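Local coordinates for protein aminotransferase (Streptomyces pactum, PDB 4ZM4) that is an aminotransferase of class III in the pyridoxal-phosphate-dependent superfamily, assembled from two chains and binding pyridoxal-5'-phosphate, at residues Thr124-Ser129 with Leu274-Arg279; Arg279-Gly282 with Pro286-Ala289; Ala101-Leu106 with Val117-Ser122. The protein carries 1 engineered substitution. One frame throughout, in Å; residues are numbered along the deposited sequence.

Contact 1 (Thr124-Ser129 with Leu274-Arg279); sequences TEAVAS and LTVLSR. Engineered in segment 274-279: R279 (natural residue Lys). With P3B ((3E,4R,5R)-4,5-dihydroxy-3-{[(Z)-{3-hydroxy-2-methyl-5-[(phosphonooxy)methyl]pyridin-4(1H)-ylidene}methyl]imino}cyclohex-1-ene-1-carboxylic acid), chain H.
V276 meets A126 and V127 at the place where helix 123-138 packs against the central sheet of this pyridoxal-phosphate enzyme. V276 does most of the touching from the strand side. Its CG1, anti to the backbone N (chi1 -172°), reaches to the helix and stops 3.6 Å from A126 CB. The same methyl stands 4.1 Å from V127 CG2, so CG1 touches two successive residues of the helix. The side chains of V127 and V276 cross at about a right angle. Small and branched residues suit this place: alanine lets the helix come close to the strand, and valine is a common residue of extended strands whose short branches fill the interface.

Two residues before A126, T124 faces the bound P3B. Its N donates to P3B OAH over 3.1 Å with an N-H...O angle of 140°, and its OG1, which is also hydrogen-bonded to W153 N, donates to the same oxygen, so two bonds from a single residue grip one phosphate oxygen. V127 and V276 also both touch D251, whose carboxylate is hydrogen-bonded to P3B. The chemistry thus divides into an apolar joint that fixes helix against sheet and a polar end at the helix N-terminus, where the helix dipole would probably add to the hold on the phosphate's negative charge.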
loop_
_atom_site.group_PDB
_atom_site.type_symbol
_atom_site.label_atom_id
_atom_site.label_comp_id
_atom_site.label_asym_id
_atom_site.label_seq_id
_atom_site.Cartn_x
_atom_site.Cartn_y
_atom_site.Cartn_z
ATOM N N THR B 124 0.435 0.178 6.865
ATOM C CA THR B 124 0.888 -1.167 7.025
ATOM C C THR B 124 2.313 -1.306 6.470
ATOM O O THR B 124 3.196 -1.900 7.122
ATOM C CB THR B 124 -0.113 -2.152 6.356
ATOM O OG1 THR B 124 -1.312 -2.220 7.145
ATOM C CG2 THR B 124 0.469 -3.552 6.210
ATOM N N GLU B 125 2.521 -0.822 5.252
ATOM C CA GLU B 125 3.854 -0.883 4.605
ATOM C C GLU B 125 4.884 -0.054 5.377
ATOM O O GLU B 125 6.001 -0.503 5.608
ATOM C CB GLU B 125 3.796 -0.391 3.141
ATOM C CG GLU B 125 3.160 -1.331 2.152
ATOM C CD GLU B 125 3.165 -0.790 0.722
ATOM O OE1 GLU B 125 3.448 0.422 0.510
ATOM O OE2 GLU B 125 2.889 -1.587 -0.193
ATOM N N ALA B 126 4.487 1.156 5.764
ATOM C CA ALA B 126 5.381 2.050 6.484
ATOM C C ALA B 126 5.817 1.462 7.820
ATOM O O ALA B 126 7.002 1.527 8.166
ATOM C CB ALA B 126 4.742 3.385 6.690
ATOM N N VAL B 127 4.876 0.882 8.551
ATOM C CA VAL B 127 5.207 0.188 9.785
ATOM C C VAL B 127 6.177 -0.971 9.544
ATOM O O VAL B 127 7.185 -1.125 10.274
ATOM C CB VAL B 127 3.882 -0.307 10.468
ATOM C CG1 VAL B 127 4.126 -1.402 11.515
ATOM C CG2 VAL B 127 3.150 0.869 11.094
ATOM N N ALA B 128 5.881 -1.832 8.570
ATOM C CA ALA B 128 6.716 -3.054 8.392
ATOM C C ALA B 128 8.167 -2.634 8.152
ATOM O O ALA B 128 9.070 -3.197 8.744
ATOM C CB ALA B 128 6.213 -3.960 7.270
ATOM N N SER B 129 8.377 -1.611 7.311
ATOM C CA SER B 129 9.764 -1.184 7.005
ATOM C C SER B 129 10.405 -0.454 8.146
ATOM O O SER B 129 11.601 -0.658 8.392
ATOM C CB SER B 129 9.811 -0.378 5.725
ATOM O OG SER B 129 9.716 -1.235 4.575
ATOM N N LEU B 274 11.664 6.911 15.661
ATOM C CA LEU B 274 11.029 6.823 14.352
ATOM C C LEU B 274 9.536 7.212 14.471
ATOM O O LEU B 274 8.954 7.078 15.557
ATOM C CB LEU B 274 11.143 5.422 13.807
ATOM C CG LEU B 274 12.550 4.923 13.473
ATOM C CD1 LEU B 274 12.526 3.423 13.136
ATOM C CD2 LEU B 274 13.127 5.698 12.284
ATOM N N THR B 275 8.980 7.779 13.409
ATOM C CA THR B 275 7.586 8.206 13.395
ATOM C C THR B 275 6.968 7.663 12.142
ATOM O O THR B 275 7.593 7.731 11.094
ATOM C CB THR B 275 7.447 9.743 13.394
ATOM O OG1 THR B 275 7.949 10.287 14.640
ATOM C CG2 THR B 275 5.997 10.177 13.235
ATOM N N VAL B 276 5.804 7.045 12.245
ATOM C CA VAL B 276 5.072 6.622 11.052
ATOM C C VAL B 276 3.909 7.585 10.813
ATOM O O VAL B 276 3.163 7.935 11.755
ATOM C CB VAL B 276 4.493 5.192 11.201
ATOM C CG1 VAL B 276 3.906 4.707 9.877
ATOM C CG2 VAL B 276 5.554 4.219 11.696
ATOM N N LEU B 277 3.728 7.985 9.552
ATOM C CA LEU B 277 2.681 8.948 9.153
ATOM C C LEU B 277 1.877 8.452 7.979
ATOM O O LEU B 277 2.398 7.683 7.145
ATOM C CB LEU B 277 3.329 10.268 8.774
ATOM C CG LEU B 277 4.222 10.941 9.819
ATOM C CD1 LEU B 277 5.037 12.050 9.149
ATOM C CD2 LEU B 277 3.423 11.486 10.968
ATOM N N SER B 278 0.620 8.889 7.895
ATOM C CA SER B 278 -0.265 8.615 6.751
ATOM C C SER B 278 -1.521 9.507 6.882
ATOM O O SER B 278 -1.474 10.542 7.519
ATOM C CB SER B 278 -0.637 7.138 6.688
ATOM O OG SER B 278 -1.353 6.804 5.522
ATOM N N ARG B 279 -2.627 9.131 6.271
ATOM C CA ARG B 279 -3.960 9.706 6.569
ATOM C C ARG B 279 -4.081 11.185 6.270
ATOM O O ARG B 279 -4.310 11.539 5.128
ATOM C CB ARG B 279 -4.391 9.421 8.004
ATOM C CG ARG B 279 -4.396 7.965 8.350
ATOM C CD ARG B 279 -5.583 7.204 7.815
ATOM N NE ARG B 279 -5.190 5.806 7.763
ATOM C CZ ARG B 279 -5.565 4.838 8.597
ATOM N NH1 ARG B 279 -6.411 5.035 9.614
ATOM N NH2 ARG B 279 -5.070 3.626 8.379
HETATM O OAH P3B H . -2.576 -0.208 6.275
HETATM P PBA P3B H . -3.288 1.185 6.532
HETATM O OAI P3B H . -4.741 0.827 6.615
HETATM O OAC P3B H . -3.056 2.204 5.428
HETATM O OAQ P3B H . -2.673 1.602 8.030
HETATM C CAM P3B H . -2.467 0.623 9.100
HETATM C CAV P3B H . -2.542 1.313 10.286
HETATM C CAL P3B H . -1.345 1.606 10.924
HETATM N NAP P3B H . -1.391 2.343 12.100
HETATM C CAU P3B H . -2.585 2.789 12.618
HETATM C CAA P3B H . -2.625 3.487 13.796
HETATM C CAW P3B H . -3.728 2.477 12.027
HETATM O OAE P3B H . -4.866 2.943 12.589
HETATM C CAX P3B H . -3.777 1.765 10.827
HETATM C CAJ P3B H . -5.039 1.440 10.216
HETATM N NAO P3B H . -6.234 1.672 10.857
HETATM C CAT P3B H . -7.436 1.262 10.340
HETATM C CAK P3B H . -7.610 0.412 9.212
HETATM C CAS P3B H . -8.842 -0.051 8.763
HETATM C CAR P3B H . -8.970 -0.842 7.606
HETATM O OAD P3B H . -10.074 -1.169 7.143
HETATM O OAB P3B H . -8.017 -1.319 7.038
HETATM C CAN P3B H . -9.989 0.459 9.231
HETATM C CAY P3B H . -9.944 1.496 10.365
HETATM O OAF P3B H . -11.044 1.088 11.201
HETATM C CAZ P3B H . -8.573 1.620 11.146
HETATM O OAG P3B H . -8.356 2.862 11.911
#

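Contact 2 (Arg279-Gly282 with Pro286-Ala289); sequences RVMG and PVAA. Engineered in segment 279-282: R279 (natural residue Lys). With P3B ((3E,4R,5R)-4,5-dihydroxy-3-{[(Z)-{3-hydroxy-2-methyl-5-[(phosphonooxy)methyl]pyridin-4(1H)-ylidene}methyl]imino}cyclohex-1-ene-1-carboxylic acid), chain H.
M281 runs out extended, with CG anti to the backbone N (chi1 -167°), and then turns at chi3 (76°) to lay CE against A288 and A289. V287 places CG1 between its own backbone N and carbonyl carbon (chi1 63°), which aims that methyl at G282. In the seven-stranded sheet of the fold-type I aminotransferases, R279-G282 lies in the connection between the antiparallel neighbours 274-277 and 288-292, and segment 286-289 runs from the end of that connection into strand 288-292, the one that runs against the others.

M281 CE lies 3.7 Å from A288 C, over the backbone, and 3.9 Å from A289 CB. V287 CG2 is a further neighbour, 4.1 Å from the same CE. A flexible, unbranched thioether suits the place, since its last torsion can lay the methyl against backbone and small side chains, and F257 and V321 touch M281 from outside.

R279, an engineered residue where the natural sequence has lysine, points away from segment 286-289. Its guanidinium turns an edge to P3B, with the phosphorus PBA in its plane, and NH1 is hydrogen-bonded to Y67 O. Behind it the loop turns back through a weak bond of 3.4 Å from G282 N to R279 O. Having no side chain, G282 lets V287 come close: V287 CG1 sits 3.5 Å from G282 CA.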
loop_
_atom_site.group_PDB
_atom_site.type_symbol
_atom_site.label_atom_id
_atom_site.label_comp_id
_atom_site.label_asym_id
_atom_site.label_seq_id
_atom_site.Cartn_x
_atom_site.Cartn_y
_atom_site.Cartn_z
ATOM N N ARG B 279 -2.627 9.131 6.271
ATOM C CA ARG B 279 -3.960 9.706 6.569
ATOM C C ARG B 279 -4.081 11.185 6.270
ATOM O O ARG B 279 -4.310 11.539 5.128
ATOM C CB ARG B 279 -4.391 9.421 8.004
ATOM C CG ARG B 279 -4.396 7.965 8.350
ATOM C CD ARG B 279 -5.583 7.204 7.815
ATOM N NE ARG B 279 -5.190 5.806 7.763
ATOM C CZ ARG B 279 -5.565 4.838 8.597
ATOM N NH1 ARG B 279 -6.411 5.035 9.614
ATOM N NH2 ARG B 279 -5.070 3.626 8.379
ATOM N N VAL B 280 -3.958 12.043 7.285
ATOM C CA VAL B 280 -4.133 13.478 7.093
ATOM C C VAL B 280 -3.053 13.959 6.119
ATOM O O VAL B 280 -3.289 14.857 5.297
ATOM C CB VAL B 280 -4.059 14.272 8.424
ATOM C CG1 VAL B 280 -4.052 15.768 8.162
ATOM C CG2 VAL B 280 -5.224 13.908 9.320
ATOM N N MET B 281 -1.879 13.341 6.197
ATOM C CA MET B 281 -0.725 13.751 5.383
ATOM C C MET B 281 -1.061 13.844 3.908
ATOM O O MET B 281 -0.690 14.790 3.275
ATOM C CB MET B 281 0.444 12.767 5.587
ATOM C CG MET B 281 1.780 13.260 5.042
ATOM S SD MET B 281 3.072 12.075 5.437
ATOM C CE MET B 281 2.712 10.791 4.216
ATOM N N GLY B 282 -1.751 12.844 3.375
ATOM C CA GLY B 282 -2.102 12.801 1.978
ATOM C C GLY B 282 -3.547 13.128 1.652
ATOM O O GLY B 282 -3.956 12.966 0.510
ATOM N N PRO B 286 -3.764 7.439 -1.313
ATOM C CA PRO B 286 -2.995 6.387 -0.632
ATOM C C PRO B 286 -1.492 6.681 -0.549
ATOM O O PRO B 286 -0.774 6.597 -1.560
ATOM C CB PRO B 286 -3.288 5.138 -1.454
ATOM C CG PRO B 286 -4.269 5.555 -2.482
ATOM C CD PRO B 286 -4.198 7.024 -2.634
ATOM N N VAL B 287 -1.053 7.098 0.635
ATOM C CA VAL B 287 0.330 7.495 0.884
ATOM C C VAL B 287 0.623 7.445 2.367
ATOM O O VAL B 287 -0.247 7.652 3.183
ATOM C CB VAL B 287 0.641 8.907 0.331
ATOM C CG1 VAL B 287 -0.186 9.970 1.026
ATOM C CG2 VAL B 287 2.128 9.241 0.447
ATOM N N ALA B 288 1.862 7.088 2.692
ATOM C CA ALA B 288 2.335 6.995 4.056
ATOM C C ALA B 288 3.835 7.277 4.047
ATOM O O ALA B 288 4.444 7.385 2.987
ATOM C CB ALA B 288 2.093 5.603 4.613
ATOM N N ALA B 289 4.409 7.432 5.227
ATOM C CA ALA B 289 5.841 7.653 5.361
ATOM C C ALA B 289 6.301 7.166 6.719
ATOM O O ALA B 289 5.526 7.117 7.676
ATOM C CB ALA B 289 6.165 9.154 5.209
HETATM O OAH P3B H . -2.576 -0.208 6.275
HETATM P PBA P3B H . -3.288 1.185 6.532
HETATM O OAI P3B H . -4.741 0.827 6.615
HETATM O OAC P3B H . -3.056 2.204 5.428
HETATM O OAQ P3B H . -2.673 1.602 8.030
HETATM C CAM P3B H . -2.467 0.623 9.100
HETATM C CAV P3B H . -2.542 1.313 10.286
HETATM C CAL P3B H . -1.345 1.606 10.924
HETATM N NAP P3B H . -1.391 2.343 12.100
HETATM C CAU P3B H . -2.585 2.789 12.618
HETATM C CAA P3B H . -2.625 3.487 13.796
HETATM C CAW P3B H . -3.728 2.477 12.027
HETATM O OAE P3B H . -4.866 2.943 12.589
HETATM C CAX P3B H . -3.777 1.765 10.827
HETATM C CAJ P3B H . -5.039 1.440 10.216
HETATM N NAO P3B H . -6.234 1.672 10.857
HETATM C CAT P3B H . -7.436 1.262 10.340
HETATM C CAK P3B H . -7.610 0.412 9.212
HETATM C CAS P3B H . -8.842 -0.051 8.763
HETATM C CAR P3B H . -8.970 -0.842 7.606
HETATM O OAD P3B H . -10.074 -1.169 7.143
HETATM O OAB P3B H . -8.017 -1.319 7.038
HETATM C CAN P3B H . -9.989 0.459 9.231
HETATM C CAY P3B H . -9.944 1.496 10.365
HETATM O OAF P3B H . -11.044 1.088 11.201
HETATM C CAZ P3B H . -8.573 1.620 11.146
HETATM O OAG P3B H . -8.356 2.862 11.911
#

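Contact 3 (Ala101-Leu106 with Val117-Ser122); sequences ARAGAL and VRFANS. With P3B ((3E,4R,5R)-4,5-dihydroxy-3-{[(Z)-{3-hydroxy-2-methyl-5-[(phosphonooxy)methyl]pyridin-4(1H)-ylidene}methyl]imino}cyclohex-1-ene-1-carboxylic acid), chain H.
The ring of F119 is the flat group that carries this contact, and A103 CB approaches it obliquely, 3.8 Å from CZ at the far end of the ring. With CG anti to the carbonyl carbon (chi1 -68°), the ring projects from the strand toward helix 98-110. Its other surroundings are apolar too: I107 of the same helix, A289 on the adjacent strand, L318 of helix 315-329 and I25 of the second subunit. A long aromatic side chain suits the position because it is long enough to reach the helix, where an alanine leaves room for it.

One residue further on, G104 meets V117 with its backbone: V117 CG2 lies 4.4 Å from G104 CA, a looser touch, and the two CA atoms are 6.6 Å apart.

At the other end of the segment the strand gives way to S122, the N-cap of the next helix. Its OG is hydrogen-bonded to E125 N and also to E125 OE2 of the second subunit, while its CB lies 3.5 Å from P3B OAC, so the end of the strand leads directly to the phosphate.

Strand 116-120 is outermost in its sheet within this chain, pairing with strand 288-292 on one side; V117 also makes backbone hydrogen bonds to the second subunit, and helices 98-110 and 315-329 pack on the side from which F119 projects.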
loop_
_atom_site.group_PDB
_atom_site.type_symbol
_atom_site.label_atom_id
_atom_site.label_comp_id
_atom_site.label_asym_id
_atom_site.label_seq_id
_atom_site.Cartn_x
_atom_site.Cartn_y
_atom_site.Cartn_z
ATOM N N ALA B 101 11.766 16.591 -2.661
ATOM C CA ALA B 101 12.349 17.527 -1.675
ATOM C C ALA B 101 11.300 18.400 -0.957
ATOM O O ALA B 101 11.443 18.706 0.236
ATOM C CB ALA B 101 13.423 18.411 -2.324
ATOM N N ARG B 102 10.275 18.807 -1.688
ATOM C CA ARG B 102 9.219 19.659 -1.113
ATOM C C ARG B 102 8.361 18.859 -0.123
ATOM O O ARG B 102 8.089 19.340 0.973
ATOM C CB ARG B 102 8.356 20.274 -2.199
ATOM C CG ARG B 102 9.111 21.098 -3.227
ATOM C CD ARG B 102 8.554 22.535 -3.308
ATOM N NE ARG B 102 8.276 23.105 -1.981
ATOM C CZ ARG B 102 7.077 23.385 -1.418
ATOM N NH1 ARG B 102 5.918 23.205 -2.051
ATOM N NH2 ARG B 102 7.056 23.866 -0.176
ATOM N N ALA B 103 8.000 17.630 -0.484
ATOM C CA ALA B 103 7.282 16.763 0.458
ATOM C C ALA B 103 8.107 16.493 1.693
ATOM O O ALA B 103 7.641 16.677 2.814
ATOM C CB ALA B 103 6.882 15.470 -0.203
ATOM N N GLY B 104 9.360 16.098 1.500
ATOM C CA GLY B 104 10.246 15.804 2.617
ATOM C C GLY B 104 10.390 17.005 3.528
ATOM O O GLY B 104 10.264 16.879 4.753
ATOM N N ALA B 105 10.619 18.180 2.939
ATOM C CA ALA B 105 10.880 19.420 3.728
ATOM C C ALA B 105 9.666 19.857 4.521
ATOM O O ALA B 105 9.778 20.218 5.705
ATOM C CB ALA B 105 11.353 20.545 2.827
ATOM N N LEU B 106 8.489 19.786 3.909
ATOM C CA LEU B 106 7.251 20.020 4.665
ATOM C C LEU B 106 7.079 19.111 5.877
ATOM O O LEU B 106 6.690 19.566 6.949
ATOM C CB LEU B 106 6.028 19.943 3.737
ATOM C CG LEU B 106 5.844 21.285 3.018
ATOM C CD1 LEU B 106 4.995 21.173 1.756
ATOM C CD2 LEU B 106 5.256 22.301 3.993
ATOM N N VAL B 117 12.759 11.052 5.612
ATOM C CA VAL B 117 11.687 10.067 5.525
ATOM C C VAL B 117 11.904 9.135 4.354
ATOM O O VAL B 117 12.745 9.393 3.485
ATOM C CB VAL B 117 10.291 10.737 5.349
ATOM C CG1 VAL B 117 9.933 11.576 6.535
ATOM C CG2 VAL B 117 10.243 11.608 4.088
ATOM N N ARG B 118 11.139 8.042 4.352
ATOM C CA ARG B 118 10.848 7.302 3.137
ATOM C C ARG B 118 9.344 7.128 3.049
ATOM O O ARG B 118 8.655 7.097 4.061
ATOM C CB ARG B 118 11.556 5.976 3.108
ATOM C CG ARG B 118 13.039 6.107 2.799
ATOM C CD ARG B 118 13.563 4.888 2.073
ATOM N NE ARG B 118 15.009 4.870 1.956
ATOM C CZ ARG B 118 15.686 3.935 1.294
ATOM N NH1 ARG B 118 15.047 2.932 0.679
ATOM N NH2 ARG B 118 17.012 4.006 1.223
ATOM N N PHE B 119 8.840 7.124 1.824
ATOM C CA PHE B 119 7.414 7.013 1.573
ATOM C C PHE B 119 7.015 5.584 1.245
ATOM O O PHE B 119 7.834 4.776 0.801
ATOM C CB PHE B 119 6.992 7.920 0.426
ATOM C CG PHE B 119 7.097 9.385 0.765
ATOM C CD1 PHE B 119 6.097 9.998 1.520
ATOM C CD2 PHE B 119 8.193 10.114 0.373
ATOM C CE1 PHE B 119 6.197 11.315 1.861
ATOM C CE2 PHE B 119 8.291 11.431 0.719
ATOM C CZ PHE B 119 7.304 12.035 1.471
ATOM N N ALA B 120 5.723 5.323 1.469
ATOM C CA ALA B 120 5.102 4.042 1.211
ATOM C C ALA B 120 3.688 4.330 0.743
ATOM O O ALA B 120 3.243 5.474 0.785
ATOM C CB ALA B 120 5.087 3.183 2.486
ATOM N N ASN B 121 2.953 3.269 0.413
ATOM C CA ASN B 121 1.559 3.414 -0.020
ATOM C C ASN B 121 0.570 3.350 1.130
ATOM O O ASN B 121 -0.569 3.766 0.973
ATOM C CB ASN B 121 1.218 2.322 -1.029
ATOM C CG ASN B 121 2.165 2.318 -2.187
ATOM O OD1 ASN B 121 2.201 3.272 -2.976
ATOM N ND2 ASN B 121 2.967 1.249 -2.310
ATOM N N SER B 122 0.983 2.823 2.279
ATOM C CA SER B 122 0.043 2.532 3.370
ATOM C C SER B 122 0.726 2.493 4.732
ATOM O O SER B 122 1.935 2.308 4.803
ATOM C CB SER B 122 -0.587 1.185 3.125
ATOM O OG SER B 122 0.396 0.176 3.228
HETATM O OAH P3B H . -2.576 -0.208 6.275
HETATM P PBA P3B H . -3.288 1.185 6.532
HETATM O OAI P3B H . -4.741 0.827 6.615
HETATM O OAC P3B H . -3.056 2.204 5.428
HETATM O OAQ P3B H . -2.673 1.602 8.030
HETATM C CAM P3B H . -2.467 0.623 9.100
HETATM C CAV P3B H . -2.542 1.313 10.286
HETATM C CAL P3B H . -1.345 1.606 10.924
HETATM N NAP P3B H . -1.391 2.343 12.100
HETATM C CAU P3B H . -2.585 2.789 12.618
HETATM C CAA P3B H . -2.625 3.487 13.796
HETATM C CAW P3B H . -3.728 2.477 12.027
HETATM O OAE P3B H . -4.866 2.943 12.589
HETATM C CAX P3B H . -3.777 1.765 10.827
HETATM C CAJ P3B H . -5.039 1.440 10.216
HETATM N NAO P3B H . -6.234 1.672 10.857
HETATM C CAT P3B H . -7.436 1.262 10.340
HETATM C CAK P3B H . -7.610 0.412 9.212
HETATM C CAS P3B H . -8.842 -0.051 8.763
HETATM C CAR P3B H . -8.970 -0.842 7.606
HETATM O OAD P3B H . -10.074 -1.169 7.143
HETATM O OAB P3B H . -8.017 -1.319 7.038
HETATM C CAN P3B H . -9.989 0.459 9.231
HETATM C CAY P3B H . -9.944 1.496 10.365
HETATM O OAF P3B H . -11.044 1.088 11.201
HETATM C CAZ P3B H . -8.573 1.620 11.146
HETATM O OAG P3B H . -8.356 2.862 11.911
#

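All three contacts are buried, but contacts 1 and 2 centre about 11 Å from the middle of the chain and contact 3 about 18 Å, further out, though all three touch the second subunit. They share one sheet: strand 288-292 of contact 2 stands between strand 274-277 of contact 1 and strand 116-120 of contact 3. The backbone bonds L277 N to A289 O (2.7 Å) and A288 N to A120 O (2.9 Å) join these strands. Contacts 1 and 2 share R279, and contact 3 leads into the helix of contact 1. Aliphatic methyls pack in contact 1, a methionine methyl meets backbone and small side chains in contact 2, and an aromatic ring meets alanine in contact 3; all three also reach P3B.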